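Local coordinates for ATP-dependent helicase FUN30 (Saccharomyces cerevisiae S288c, PDB 5GN1), which couples ATP hydrolysis to nucleosome remodelling, promotes DNA end resection at double-strand breaks and takes part in heterochromatin organisation, at residues L103-R108 with S209-V214; D188-L193 with N275-D280; F279-N284 with I306-T311. One frame throughout, in Å; residues are numbered along the deposited sequence.

Interaction 1 (L103-R108 with S209-V214)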
ATOM      1  N   LEU A 103      12.332   0.999   9.149  1.00 22.86           N
ATOM      2  CA  LEU A 103      12.022  -0.379   9.529  1.00 19.17           C
ATOM      3  C   LEU A 103      10.538  -0.545   9.825  1.00 20.48           C
ATOM      4  O   LEU A 103       9.920  -1.524   9.394  1.00 25.22           O
ATOM      5  CB  LEU A 103      12.855  -0.809  10.746  1.00 24.00           C
ATOM      6  CG  LEU A 103      14.341  -1.078  10.529  1.00 26.06           C
ATOM      7  CD1 LEU A 103      15.038  -1.209  11.876  1.00 30.29           C
ATOM      8  CD2 LEU A 103      14.537  -2.319   9.687  1.00 27.98           C
ATOM      9  N   ILE A 104       9.961   0.391  10.582  1.00 22.55           N
ATOM     10  CA  ILE A 104       8.509   0.444  10.765  1.00 24.44           C
ATOM     11  C   ILE A 104       7.799   0.536   9.417  1.00 24.68           C
ATOM     12  O   ILE A 104       6.740  -0.071   9.208  1.00 20.95           O
ATOM     13  CB  ILE A 104       8.135   1.629  11.680  1.00 26.46           C
ATOM     14  CG1 ILE A 104       8.639   1.408  13.122  1.00 26.73           C
ATOM     15  CG2 ILE A 104       6.630   1.907  11.650  1.00 23.53           C
ATOM     16  CD1 ILE A 104       8.338   0.075  13.690  1.00 28.18           C
ATOM     17  N   MET A 105       8.365   1.301   8.482  1.00 23.22           N
ATOM     18  CA  MET A 105       7.755   1.413   7.164  1.00 20.31           C
ATOM     19  C   MET A 105       7.758   0.074   6.444  1.00 20.99           C
ATOM     20  O   MET A 105       6.758  -0.312   5.827  1.00 18.31           O
ATOM     21  CB  MET A 105       8.488   2.465   6.331  1.00 20.72           C
ATOM     22  CG  MET A 105       7.987   2.508   4.907  1.00 31.23           C
ATOM     23  SD  MET A 105       6.302   3.157   4.883  1.00 42.98           S
ATOM     24  CE  MET A 105       6.697   4.899   4.692  1.00 48.30           C
ATOM     25  N   ALA A 106       8.875  -0.647   6.515  1.00 19.17           N
ATOM     26  CA  ALA A 106       8.967  -1.953   5.877  1.00 22.09           C
ATOM     27  C   ALA A 106       7.984  -2.947   6.495  1.00 20.25           C
ATOM     28  O   ALA A 106       7.382  -3.752   5.777  1.00 19.86           O
ATOM     29  CB  ALA A 106      10.400  -2.478   5.975  1.00 23.45           C
ATOM     30  N   LEU A 107       7.816  -2.920   7.825  1.00 20.68           N
ATOM     31  CA  LEU A 107       6.838  -3.811   8.451  1.00 20.58           C
ATOM     32  C   LEU A 107       5.425  -3.481   7.985  1.00 19.22           C
ATOM     33  O   LEU A 107       4.613  -4.385   7.754  1.00 18.68           O
ATOM     34  CB  LEU A 107       6.919  -3.733   9.977  1.00 21.75           C
ATOM     35  CG  LEU A 107       8.215  -4.196  10.662  1.00 21.58           C
ATOM     36  CD1 LEU A 107       8.174  -3.867  12.139  1.00 20.50           C
ATOM     37  CD2 LEU A 107       8.471  -5.675  10.446  1.00 25.30           C
ATOM     38  N   ARG A 108       5.108  -2.189   7.867  1.00 18.66           N
ATOM     39  CA  ARG A 108       3.789  -1.794   7.375  1.00 20.53           C
ATOM     40  C   ARG A 108       3.544  -2.344   5.975  1.00 21.67           C
ATOM     41  O   ARG A 108       2.492  -2.925   5.702  1.00 22.04           O
ATOM     42  CB  ARG A 108       3.655  -0.268   7.412  1.00 21.64           C
ATOM     43  CG  ARG A 108       3.658   0.284   8.841  1.00 22.38           C
ATOM     44  CD  ARG A 108       3.572   1.809   8.886  1.00 28.11           C
ATOM     45  NE  ARG A 108       2.386   2.313   8.200  1.00 26.04           N
ATOM     46  CZ  ARG A 108       2.196   3.594   7.895  1.00 35.05           C
ATOM     47  NH1 ARG A 108       3.109   4.496   8.223  1.00 31.95           N
ATOM     48  NH2 ARG A 108       1.101   3.974   7.245  1.00 34.57           N
ATOM     49  N   SER A 209      -6.254   4.081   0.414  1.00 19.86           N
ATOM     50  CA  SER A 209      -4.942   3.642   0.874  1.00 19.75           C
ATOM     51  C   SER A 209      -4.019   4.838   1.048  1.00 21.42           C
ATOM     52  O   SER A 209      -4.095   5.815   0.298  1.00 19.95           O
ATOM     53  CB  SER A 209      -4.275   2.646  -0.095  1.00 19.97           C
ATOM     54  OG  SER A 209      -2.992   2.276   0.396  1.00 24.50           O
ATOM     55  N   LEU A 210      -3.133   4.742   2.039  1.00 22.54           N
ATOM     56  CA  LEU A 210      -2.102   5.755   2.226  1.00 28.18           C
ATOM     57  C   LEU A 210      -0.938   5.582   1.266  1.00 25.98           C
ATOM     58  O   LEU A 210      -0.049   6.440   1.235  1.00 24.53           O
ATOM     59  CB  LEU A 210      -1.578   5.733   3.669  1.00 22.87           C
ATOM     60  CG  LEU A 210      -2.422   6.506   4.689  1.00 28.51           C
ATOM     61  CD1 LEU A 210      -1.943   6.245   6.107  1.00 33.49           C
ATOM     62  CD2 LEU A 210      -2.394   7.997   4.385  1.00 26.45           C
ATOM     63  N   PHE A 211      -0.932   4.511   0.476  1.00 21.51           N
ATOM     64  CA  PHE A 211       0.193   4.151  -0.378  1.00 22.75           C
ATOM     65  C   PHE A 211      -0.275   4.154  -1.824  1.00 19.73           C
ATOM     66  O   PHE A 211      -1.140   3.352  -2.195  1.00 17.62           O
ATOM     67  CB  PHE A 211       0.740   2.765  -0.012  1.00 22.45           C
ATOM     68  CG  PHE A 211       1.351   2.682   1.355  1.00 27.14           C
ATOM     69  CD1 PHE A 211       0.582   2.339   2.458  1.00 24.31           C
ATOM     70  CD2 PHE A 211       2.710   2.924   1.538  1.00 30.28           C
ATOM     71  CE1 PHE A 211       1.155   2.256   3.730  1.00 28.52           C
ATOM     72  CE2 PHE A 211       3.294   2.835   2.799  1.00 33.64           C
ATOM     73  CZ  PHE A 211       2.516   2.504   3.897  1.00 34.84           C
ATOM     74  N   THR A 212       0.300   5.038  -2.644  1.00 20.07           N
ATOM     75  CA  THR A 212      -0.003   4.987  -4.074  1.00 21.91           C
ATOM     76  C   THR A 212       0.471   3.687  -4.705  1.00 20.29           C
ATOM     77  O   THR A 212      -0.147   3.203  -5.662  1.00 18.54           O
ATOM     78  CB  THR A 212       0.614   6.181  -4.809  1.00 29.01           C
ATOM     79  OG1 THR A 212       1.991   6.314  -4.443  1.00 31.45           O
ATOM     80  CG2 THR A 212      -0.138   7.462  -4.466  1.00 33.98           C
ATOM     81  N   GLN A 213       1.555   3.098  -4.178  1.00 20.66           N
ATOM     82  CA  GLN A 213       2.010   1.793  -4.664  1.00 19.09           C
ATOM     83  C   GLN A 213       0.952   0.715  -4.463  1.00 18.92           C
ATOM     84  O   GLN A 213       0.827  -0.213  -5.279  1.00 17.48           O
ATOM     85  CB  GLN A 213       3.289   1.381  -3.945  1.00 22.44           C
ATOM     86  CG  GLN A 213       4.533   2.185  -4.251  1.00 27.12           C
ATOM     87  CD  GLN A 213       5.671   1.792  -3.313  1.00 33.43           C
ATOM     88  OE1 GLN A 213       5.605   2.027  -2.101  1.00 37.85           O
ATOM     89  NE2 GLN A 213       6.704   1.180  -3.864  1.00 32.94           N
ATOM     90  N   VAL A 214       0.216   0.788  -3.355  1.00 15.43           N
ATOM     91  CA  VAL A 214      -0.895  -0.139  -3.151  1.00 16.10           C
ATOM     92  C   VAL A 214      -1.999   0.106  -4.175  1.00 14.83           C
ATOM     93  O   VAL A 214      -2.557  -0.845  -4.726  1.00 16.83           O
ATOM     94  CB  VAL A 214      -1.413  -0.046  -1.704  1.00 16.28           C
ATOM     95  CG1 VAL A 214      -2.794  -0.722  -1.561  1.00 20.13           C
ATOM     96  CG2 VAL A 214      -0.397  -0.668  -0.736  1.00 19.56           C
TER
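A small aromatic contact, in which Phe211 meets Met105 and Arg108, joins helix 100-110 to the loop between strand 205-209 and helix 212-224. The backbones stay well apart, the nearest CA atoms, those of Arg108 and Phe211, being 10.4 Å from each other, and side chains span the distance. On Met105, CG stands opposite the backbone N (chi1 174°) and the chain then bends twice, which carries the sulfur outward. SD reaches the rim of Phe211 in the ring plane, 3.7 Å from CE2, and the sulfur lies 89° off the ring normal. This is an edge-on Met-aromatic contact. Arg108 meets the same ring with its flat end: Phe211 CZ sits over one guanidinium face, displaced toward its rim, and NH2 is 3.9 Å from Phe211 CE1. The two planes stand 68° apart, which rules out a parallel stack. Leu210 approaches from another direction, its CD1 near the guanidinium plane and 4.0 Å from Arg108 NH2.

The loop follows a strand of the parallel sheet in the second RecA-like lobe of a SNF2-family ATPase, and its sequence is consistent with helicase motif IV. An ST turn shapes it, for Phe211 N donates to Ser209 OG at 3.0 Å, and Phe211 itself occupies the N-cap position of helix 212-224. Ile315 and Ile319 of helix 315-322 also pack against Arg108, whose NH2 has a long, weak ion pair with Asp341.

Interaction 2 (D188-L193 with N275-D280)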
ATOM      1  N   ASP A 188      -6.972 -11.426  -0.219  1.00 24.58           N
ATOM      2  CA  ASP A 188      -7.937 -12.469   0.126  1.00 26.80           C
ATOM      3  C   ASP A 188      -9.134 -11.881   0.861  1.00 21.83           C
ATOM      4  O   ASP A 188     -10.294 -12.137   0.503  1.00 24.45           O
ATOM      5  CB  ASP A 188      -7.270 -13.552   0.983  1.00 23.18           C
ATOM      6  CG  ASP A 188      -6.315 -14.435   0.181  1.00 33.21           C
ATOM      7  OD1 ASP A 188      -6.505 -14.574  -1.048  1.00 32.61           O
ATOM      8  OD2 ASP A 188      -5.383 -15.006   0.791  1.00 37.50           O
ATOM      9  N   ALA A 189      -8.867 -11.075   1.890  1.00 22.92           N
ATOM     10  CA  ALA A 189      -9.951 -10.435   2.623  1.00 24.11           C
ATOM     11  C   ALA A 189     -10.736  -9.474   1.735  1.00 22.12           C
ATOM     12  O   ALA A 189     -11.969  -9.429   1.799  1.00 24.08           O
ATOM     13  CB  ALA A 189      -9.393  -9.707   3.846  1.00 25.10           C
ATOM     14  N   LEU A 190     -10.040  -8.689   0.906  1.00 20.61           N
ATOM     15  CA  LEU A 190     -10.717  -7.689   0.079  1.00 23.24           C
ATOM     16  C   LEU A 190     -11.665  -8.346  -0.918  1.00 21.88           C
ATOM     17  O   LEU A 190     -12.755  -7.833  -1.190  1.00 23.44           O
ATOM     18  CB  LEU A 190      -9.675  -6.843  -0.658  1.00 26.03           C
ATOM     19  CG  LEU A 190     -10.234  -5.833  -1.658  1.00 19.81           C
ATOM     20  CD1 LEU A 190     -10.924  -4.689  -0.917  1.00 17.52           C
ATOM     21  CD2 LEU A 190      -9.108  -5.294  -2.555  1.00 17.75           C
ATOM     22  N   LYS A 191     -11.243  -9.475  -1.488  1.00 21.62           N
ATOM     23  CA  LYS A 191     -12.028 -10.172  -2.498  1.00 24.52           C
ATOM     24  C   LYS A 191     -13.325 -10.700  -1.903  1.00 26.06           C
ATOM     25  O   LYS A 191     -14.391 -10.621  -2.535  1.00 24.38           O
ATOM     26  CB  LYS A 191     -11.149 -11.281  -3.088  1.00 23.55           C
ATOM     27  CG  LYS A 191     -11.793 -12.397  -3.836  1.00 36.08           C
ATOM     28  CD  LYS A 191     -10.713 -13.461  -4.084  1.00 40.54           C
ATOM     29  CE  LYS A 191     -11.284 -14.729  -4.695  1.00 46.85           C
ATOM     30  NZ  LYS A 191     -11.778 -14.503  -6.082  1.00 49.29           N
ATOM     31  N   LYS A 192     -13.265 -11.181  -0.664  1.00 26.74           N
ATOM     32  CA  LYS A 192     -14.472 -11.623   0.029  1.00 24.79           C
ATOM     33  C   LYS A 192     -15.412 -10.450   0.293  1.00 26.71           C
ATOM     34  O   LYS A 192     -16.609 -10.509  -0.024  1.00 24.21           O
ATOM     35  CB  LYS A 192     -14.081 -12.320   1.332  1.00 27.81           C
ATOM     36  CG  LYS A 192     -15.254 -12.737   2.191  1.00 29.56           C
ATOM     37  CD  LYS A 192     -14.816 -13.536   3.404  1.00 36.61           C
ATOM     38  CE  LYS A 192     -16.012 -13.869   4.295  1.00 45.62           C
ATOM     39  NZ  LYS A 192     -15.605 -14.717   5.448  1.00 51.74           N
ATOM     40  N   LEU A 193     -14.876  -9.351   0.825  1.00 25.17           N
ATOM     41  CA  LEU A 193     -15.714  -8.196   1.121  1.00 20.33           C
ATOM     42  C   LEU A 193     -16.305  -7.578  -0.146  1.00 24.38           C
ATOM     43  O   LEU A 193     -17.480  -7.186  -0.159  1.00 21.70           O
ATOM     44  CB  LEU A 193     -14.910  -7.164   1.899  1.00 18.44           C
ATOM     45  CG  LEU A 193     -15.734  -6.013   2.468  1.00 26.50           C
ATOM     46  CD1 LEU A 193     -16.930  -6.539   3.271  1.00 32.60           C
ATOM     47  CD2 LEU A 193     -14.870  -5.103   3.317  1.00 28.09           C
ATOM     48  N   ASN A 275     -20.402   2.203   1.018  1.00 16.77           N
ATOM     49  CA  ASN A 275     -19.415   1.328   1.631  1.00 17.47           C
ATOM     50  C   ASN A 275     -18.039   1.948   1.484  1.00 18.97           C
ATOM     51  O   ASN A 275     -17.735   2.577   0.468  1.00 17.87           O
ATOM     52  CB  ASN A 275     -19.418  -0.063   1.011  1.00 19.60           C
ATOM     53  CG  ASN A 275     -20.763  -0.737   1.145  1.00 24.31           C
ATOM     54  OD1 ASN A 275     -21.034  -1.414   2.140  1.00 20.23           O
ATOM     55  ND2 ASN A 275     -21.612  -0.552   0.148  1.00 21.76           N
ATOM     56  N   VAL A 276     -17.213   1.769   2.511  1.00 17.73           N
ATOM     57  CA  VAL A 276     -15.865   2.314   2.538  1.00 16.99           C
ATOM     58  C   VAL A 276     -14.945   1.230   3.081  1.00 16.65           C
ATOM     59  O   VAL A 276     -15.233   0.638   4.125  1.00 19.26           O
ATOM     60  CB  VAL A 276     -15.777   3.595   3.397  1.00 15.50           C
ATOM     61  CG1 VAL A 276     -14.311   4.034   3.509  1.00 18.51           C
ATOM     62  CG2 VAL A 276     -16.617   4.720   2.784  1.00 19.16           C
ATOM     63  N   ILE A 277     -13.862   0.948   2.360  1.00 15.10           N
ATOM     64  CA  ILE A 277     -12.843   0.010   2.793  1.00 17.04           C
ATOM     65  C   ILE A 277     -11.564   0.795   2.998  1.00 22.54           C
ATOM     66  O   ILE A 277     -11.074   1.446   2.064  1.00 18.03           O
ATOM     67  CB  ILE A 277     -12.635  -1.123   1.782  1.00 18.24           C
ATOM     68  CG1 ILE A 277     -13.947  -1.884   1.570  1.00 14.39           C
ATOM     69  CG2 ILE A 277     -11.535  -2.059   2.262  1.00 21.58           C
ATOM     70  CD1 ILE A 277     -13.826  -2.982   0.565  1.00 17.89           C
ATOM     71  N   ILE A 278     -11.042   0.756   4.222  1.00 19.32           N
ATOM     72  CA  ILE A 278      -9.764   1.377   4.560  1.00 20.16           C
ATOM     73  C   ILE A 278      -8.735   0.270   4.389  1.00 22.19           C
ATOM     74  O   ILE A 278      -8.663  -0.649   5.212  1.00 21.08           O
ATOM     75  CB  ILE A 278      -9.764   1.939   5.984  1.00 22.14           C
ATOM     76  CG1 ILE A 278     -10.934   2.898   6.186  1.00 20.89           C
ATOM     77  CG2 ILE A 278      -8.451   2.665   6.283  1.00 20.98           C
ATOM     78  CD1 ILE A 278     -10.824   4.135   5.366  1.00 22.26           C
ATOM     79  N   PHE A 279      -7.982   0.306   3.282  1.00 20.59           N
ATOM     80  CA  PHE A 279      -7.083  -0.811   3.015  1.00 19.38           C
ATOM     81  C   PHE A 279      -5.951  -0.846   4.030  1.00 23.78           C
ATOM     82  O   PHE A 279      -5.477  -1.928   4.399  1.00 25.46           O
ATOM     83  CB  PHE A 279      -6.544  -0.732   1.593  1.00 17.74           C
ATOM     84  CG  PHE A 279      -5.874  -1.996   1.120  1.00 19.79           C
ATOM     85  CD1 PHE A 279      -6.623  -3.030   0.565  1.00 21.27           C
ATOM     86  CD2 PHE A 279      -4.495  -2.146   1.212  1.00 23.39           C
ATOM     87  CE1 PHE A 279      -6.009  -4.198   0.129  1.00 24.30           C
ATOM     88  CE2 PHE A 279      -3.871  -3.305   0.760  1.00 21.81           C
ATOM     89  CZ  PHE A 279      -4.631  -4.331   0.217  1.00 21.73           C
ATOM     90  N   ASP A 280      -5.542   0.317   4.523  1.00 23.17           N
ATOM     91  CA  ASP A 280      -4.477   0.405   5.513  1.00 24.62           C
ATOM     92  C   ASP A 280      -4.735   1.660   6.326  1.00 25.34           C
ATOM     93  O   ASP A 280      -5.028   2.718   5.761  1.00 26.24           O
ATOM     94  CB  ASP A 280      -3.090   0.436   4.845  1.00 26.45           C
ATOM     95  CG  ASP A 280      -3.012   1.446   3.697  1.00 28.77           C
ATOM     96  OD1 ASP A 280      -2.760   2.640   3.979  1.00 26.36           O
ATOM     97  OD2 ASP A 280      -3.225   1.042   2.521  1.00 26.52           O
TER
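Leu190 and Leu193 both hold CG opposite the backbone N (chi1 175° and -170°), which sends their methyl groups from one side of helix 185-200 toward the sheet. Ile277 answers with CG1 beside its own N and an extended chi2 of 178°, and this carries CD1 to where both leucines touch it. Leu193 comes at it tip to tip, CD2 lying 3.6 Å from Ile277 CD1. Leu190 crosses the isoleucine at a slant, its CD1 3.7 Å from the same Ile277 CD1, while its other methyl, CD2, is 4.2 Å from Phe279 CE1.

This is a helix laid on a face of the parallel RecA-like sheet, where strand 275-278 runs between strands 205-209 and 304-311. Leu190 also touches Ile207 and Leu193 touches Thr307, so the helix spans all three strands. An alanine at Ile277 would lack everything beyond CB, and a gap would probably open between Leu190 and Leu193, depriving both of their shared partner. With methyl and ring carbons as the touching atoms and no polar bond between the segments, helix and strand are held here by shape fit and burial of apolar surface.

Interaction 3 (F279-N284 with I306-T311)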
ATOM      1  N   PHE A 279      -7.982   0.306   3.282  1.00 20.59           N
ATOM      2  CA  PHE A 279      -7.083  -0.811   3.015  1.00 19.38           C
ATOM      3  C   PHE A 279      -5.951  -0.846   4.030  1.00 23.78           C
ATOM      4  O   PHE A 279      -5.477  -1.928   4.399  1.00 25.46           O
ATOM      5  CB  PHE A 279      -6.544  -0.732   1.593  1.00 17.74           C
ATOM      6  CG  PHE A 279      -5.874  -1.996   1.120  1.00 19.79           C
ATOM      7  CD1 PHE A 279      -6.623  -3.030   0.565  1.00 21.27           C
ATOM      8  CD2 PHE A 279      -4.495  -2.146   1.212  1.00 23.39           C
ATOM      9  CE1 PHE A 279      -6.009  -4.198   0.129  1.00 24.30           C
ATOM     10  CE2 PHE A 279      -3.871  -3.305   0.760  1.00 21.81           C
ATOM     11  CZ  PHE A 279      -4.631  -4.331   0.217  1.00 21.73           C
ATOM     12  N   ASP A 280      -5.542   0.317   4.523  1.00 23.17           N
ATOM     13  CA  ASP A 280      -4.477   0.405   5.513  1.00 24.62           C
ATOM     14  C   ASP A 280      -4.735   1.660   6.326  1.00 25.34           C
ATOM     15  O   ASP A 280      -5.028   2.718   5.761  1.00 26.24           O
ATOM     16  CB  ASP A 280      -3.090   0.436   4.845  1.00 26.45           C
ATOM     17  CG  ASP A 280      -3.012   1.446   3.697  1.00 28.77           C
ATOM     18  OD1 ASP A 280      -2.760   2.640   3.979  1.00 26.36           O
ATOM     19  OD2 ASP A 280      -3.225   1.042   2.521  1.00 26.52           O
ATOM     20  N   GLN A 281      -4.680   1.535   7.642  1.00 29.04           N
ATOM     21  CA  GLN A 281      -5.157   2.652   8.431  1.00 30.54           C
ATOM     22  C   GLN A 281      -4.077   3.716   8.580  1.00 32.27           C
ATOM     23  O   GLN A 281      -2.887   3.473   8.384  1.00 31.61           O
ATOM     24  CB  GLN A 281      -5.636   2.176   9.801  1.00 36.71           C
ATOM     25  CG  GLN A 281      -4.535   1.648  10.682  1.00 36.91           C
ATOM     26  CD  GLN A 281      -5.075   0.866  11.867  1.00 44.52           C
ATOM     27  OE1 GLN A 281      -4.566  -0.217  12.188  1.00 49.14           O
ATOM     28  NE2 GLN A 281      -6.112   1.400  12.515  1.00 40.46           N
ATOM     29  N   SER A 282      -4.523   4.920   8.900  1.00 25.58           N
ATOM     30  CA  SER A 282      -3.642   6.018   9.235  1.00 29.48           C
ATOM     31  C   SER A 282      -3.372   6.035  10.736  1.00 32.68           C
ATOM     32  O   SER A 282      -4.208   5.611  11.543  1.00 30.53           O
ATOM     33  CB  SER A 282      -4.263   7.348   8.801  1.00 34.40           C
ATOM     34  OG  SER A 282      -3.484   8.442   9.246  1.00 36.84           O
ATOM     35  N   PHE A 283      -2.185   6.527  11.108  1.00 37.24           N
ATOM     36  CA  PHE A 283      -1.891   6.707  12.527  1.00 35.38           C
ATOM     37  C   PHE A 283      -2.688   7.854  13.128  1.00 31.81           C
ATOM     38  O   PHE A 283      -2.814   7.920  14.353  1.00 35.29           O
ATOM     39  CB  PHE A 283      -0.393   6.938  12.750  1.00 34.47           C
ATOM     40  CG  PHE A 283       0.019   6.913  14.208  1.00 29.53           C
ATOM     41  CD1 PHE A 283       0.192   5.705  14.873  1.00 39.42           C
ATOM     42  CD2 PHE A 283       0.248   8.094  14.906  1.00 42.22           C
ATOM     43  CE1 PHE A 283       0.575   5.673  16.217  1.00 38.13           C
ATOM     44  CE2 PHE A 283       0.632   8.071  16.243  1.00 33.73           C
ATOM     45  CZ  PHE A 283       0.795   6.857  16.896  1.00 34.56           C
ATOM     46  N   ASN A 284      -3.233   8.750  12.300  1.00 34.12           N
ATOM     47  CA  ASN A 284      -4.156   9.778  12.762  1.00 30.68           C
ATOM     48  C   ASN A 284      -5.576   9.390  12.361  1.00 31.26           C
ATOM     49  O   ASN A 284      -5.909   9.443  11.170  1.00 27.43           O
ATOM     50  CB  ASN A 284      -3.792  11.144  12.184  1.00 32.03           C
ATOM     51  CG  ASN A 284      -4.686  12.269  12.712  1.00 36.19           C
ATOM     52  OD1 ASN A 284      -5.566  12.041  13.548  1.00 38.48           O
ATOM     53  ND2 ASN A 284      -4.458  13.489  12.223  1.00 37.44           N
ATOM     54  N   ILE A 306     -18.219   1.020   7.031  1.00 20.03           N
ATOM     55  CA  ILE A 306     -16.793   1.286   6.870  1.00 18.82           C
ATOM     56  C   ILE A 306     -16.023   0.121   7.473  1.00 20.10           C
ATOM     57  O   ILE A 306     -16.272  -0.264   8.618  1.00 22.78           O
ATOM     58  CB  ILE A 306     -16.401   2.621   7.530  1.00 22.03           C
ATOM     59  CG1 ILE A 306     -17.153   3.777   6.874  1.00 24.49           C
ATOM     60  CG2 ILE A 306     -14.892   2.850   7.464  1.00 20.37           C
ATOM     61  CD1 ILE A 306     -17.813   4.663   7.853  1.00 22.77           C
ATOM     62  N   THR A 307     -15.112  -0.466   6.697  1.00 17.79           N
ATOM     63  CA  THR A 307     -14.346  -1.619   7.152  1.00 19.90           C
ATOM     64  C   THR A 307     -12.855  -1.327   7.003  1.00 28.49           C
ATOM     65  O   THR A 307     -12.394  -0.977   5.909  1.00 20.53           O
ATOM     66  CB  THR A 307     -14.737  -2.882   6.369  1.00 21.66           C
ATOM     67  OG1 THR A 307     -16.135  -3.144   6.567  1.00 24.29           O
ATOM     68  CG2 THR A 307     -13.918  -4.104   6.841  1.00 25.70           C
ATOM     69  N   THR A 308     -12.106  -1.474   8.095  1.00 24.50           N
ATOM     70  CA  THR A 308     -10.654  -1.318   8.078  1.00 20.13           C
ATOM     71  C   THR A 308     -10.007  -2.694   8.095  1.00 19.67           C
ATOM     72  O   THR A 308     -10.334  -3.526   8.951  1.00 24.80           O
ATOM     73  CB  THR A 308     -10.174  -0.490   9.267  1.00 23.46           C
ATOM     74  OG1 THR A 308     -10.776   0.801   9.206  1.00 25.71           O
ATOM     75  CG2 THR A 308      -8.652  -0.331   9.231  1.00 27.13           C
ATOM     76  N   LEU A 309      -9.132  -2.943   7.121  1.00 21.17           N
ATOM     77  CA  LEU A 309      -8.417  -4.205   7.018  1.00 21.83           C
ATOM     78  C   LEU A 309      -7.199  -4.159   7.922  1.00 21.04           C
ATOM     79  O   LEU A 309      -6.398  -3.226   7.834  1.00 19.75           O
ATOM     80  CB  LEU A 309      -7.965  -4.459   5.576  1.00 22.93           C
ATOM     81  CG  LEU A 309      -9.060  -4.455   4.519  1.00 20.76           C
ATOM     82  CD1 LEU A 309      -8.494  -4.891   3.168  1.00 20.03           C
ATOM     83  CD2 LEU A 309     -10.169  -5.376   4.971  1.00 20.21           C
ATOM     84  N   ILE A 310      -7.051  -5.168   8.780  1.00 24.26           N
ATOM     85  CA  ILE A 310      -5.975  -5.205   9.764  1.00 24.70           C
ATOM     86  C   ILE A 310      -5.344  -6.587   9.732  1.00 25.56           C
ATOM     87  O   ILE A 310      -6.025  -7.589   9.989  1.00 25.35           O
ATOM     88  CB  ILE A 310      -6.473  -4.878  11.179  1.00 27.55           C
ATOM     89  CG1 ILE A 310      -6.949  -3.432  11.234  1.00 25.66           C
ATOM     90  CG2 ILE A 310      -5.358  -5.131  12.212  1.00 30.68           C
ATOM     91  CD1 ILE A 310      -7.160  -2.886  12.639  1.00 34.50           C
ATOM     92  N   THR A 311      -4.051  -6.645   9.412  1.00 23.62           N
ATOM     93  CA  THR A 311      -3.327  -7.906   9.441  1.00 28.56           C
ATOM     94  C   THR A 311      -3.001  -8.283  10.884  1.00 29.50           C
ATOM     95  O   THR A 311      -2.396  -7.497  11.627  1.00 24.60           O
ATOM     96  CB  THR A 311      -2.063  -7.820   8.597  1.00 24.05           C
ATOM     97  OG1 THR A 311      -2.433  -7.709   7.208  1.00 25.86           O
ATOM     98  CG2 THR A 311      -1.225  -9.082   8.792  1.00 22.33           C
TER
HETATM   99  O   HOH W   1      -4.434  -1.140   8.613  1.00 32.50           O
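Leu309 O is gripped twice: a water bridges it to Gln281 N, and Lys186 NZ of helix 185-200 also donates to it. The water accepts from Gln281 N at 2.9 Å and gives a hydrogen to Leu309 O at 3.0 Å, so it connects two backbones that have no direct hydrogen bond between these segments. The arrangement belongs to a beta-alpha-beta crossover of the RecA-like lobe, in which strand 275-278 is followed by this loop and helix 285-292, and the chain then returns as the neighbouring parallel strand 304-311. Lys186 NZ bonds Phe279 O as well, so one ammonium group holds carbonyl oxygens on both sides of the contact.

Phe279 stands where the chain leaves the sheet. Although its CB points away from strand 304-311, CG lies anti to the backbone N (chi1 -166°), which brings the ring back to Leu309; the two side chains meet at a slant, CD1 of Phe279 being 3.7 Å from CD1 of Leu309. Leu309 CB lies equally near Phe279 O, at 3.7 Å, which places the leucine against both backbone and ring. Val214 of helix 212-224 also touches this phenylalanine.

Further along, Gln281 CB turns toward the strand and meets Thr308 CG2 at 4.0 Å. The loop then tightens into an ST turn before helix 285-292. There Asn284 N donates to Ser282 OG at 3.1 Å, with an N-H...O angle of 153°, and Asn284 OD1 caps the helix by accepting from His286 N.

Overall arrangement
Interactions 2 and 3 are buried contacts within the RecA-like lobe, their centres about 9 Å apart; they share Phe279, and strands 275-278 and 304-311 are neighbours in one parallel sheet. Interaction 1 is only partly buried and brings a helix from the earlier part of the chain against that lobe. Chemistry follows place: interaction 2 is wholly apolar, interaction 3 adds water and lysine bonding where the chain leaves strand 275-278, and interaction 1 sets sulfur and guanidinium against an aromatic ring. Asp280 ties the 209-214 loop of interaction 1 to the other two, its OD1 accepting from Leu210 N and its OD2 hydrogen-bonded to Ser209 OG, while Val214 packs on Phe279.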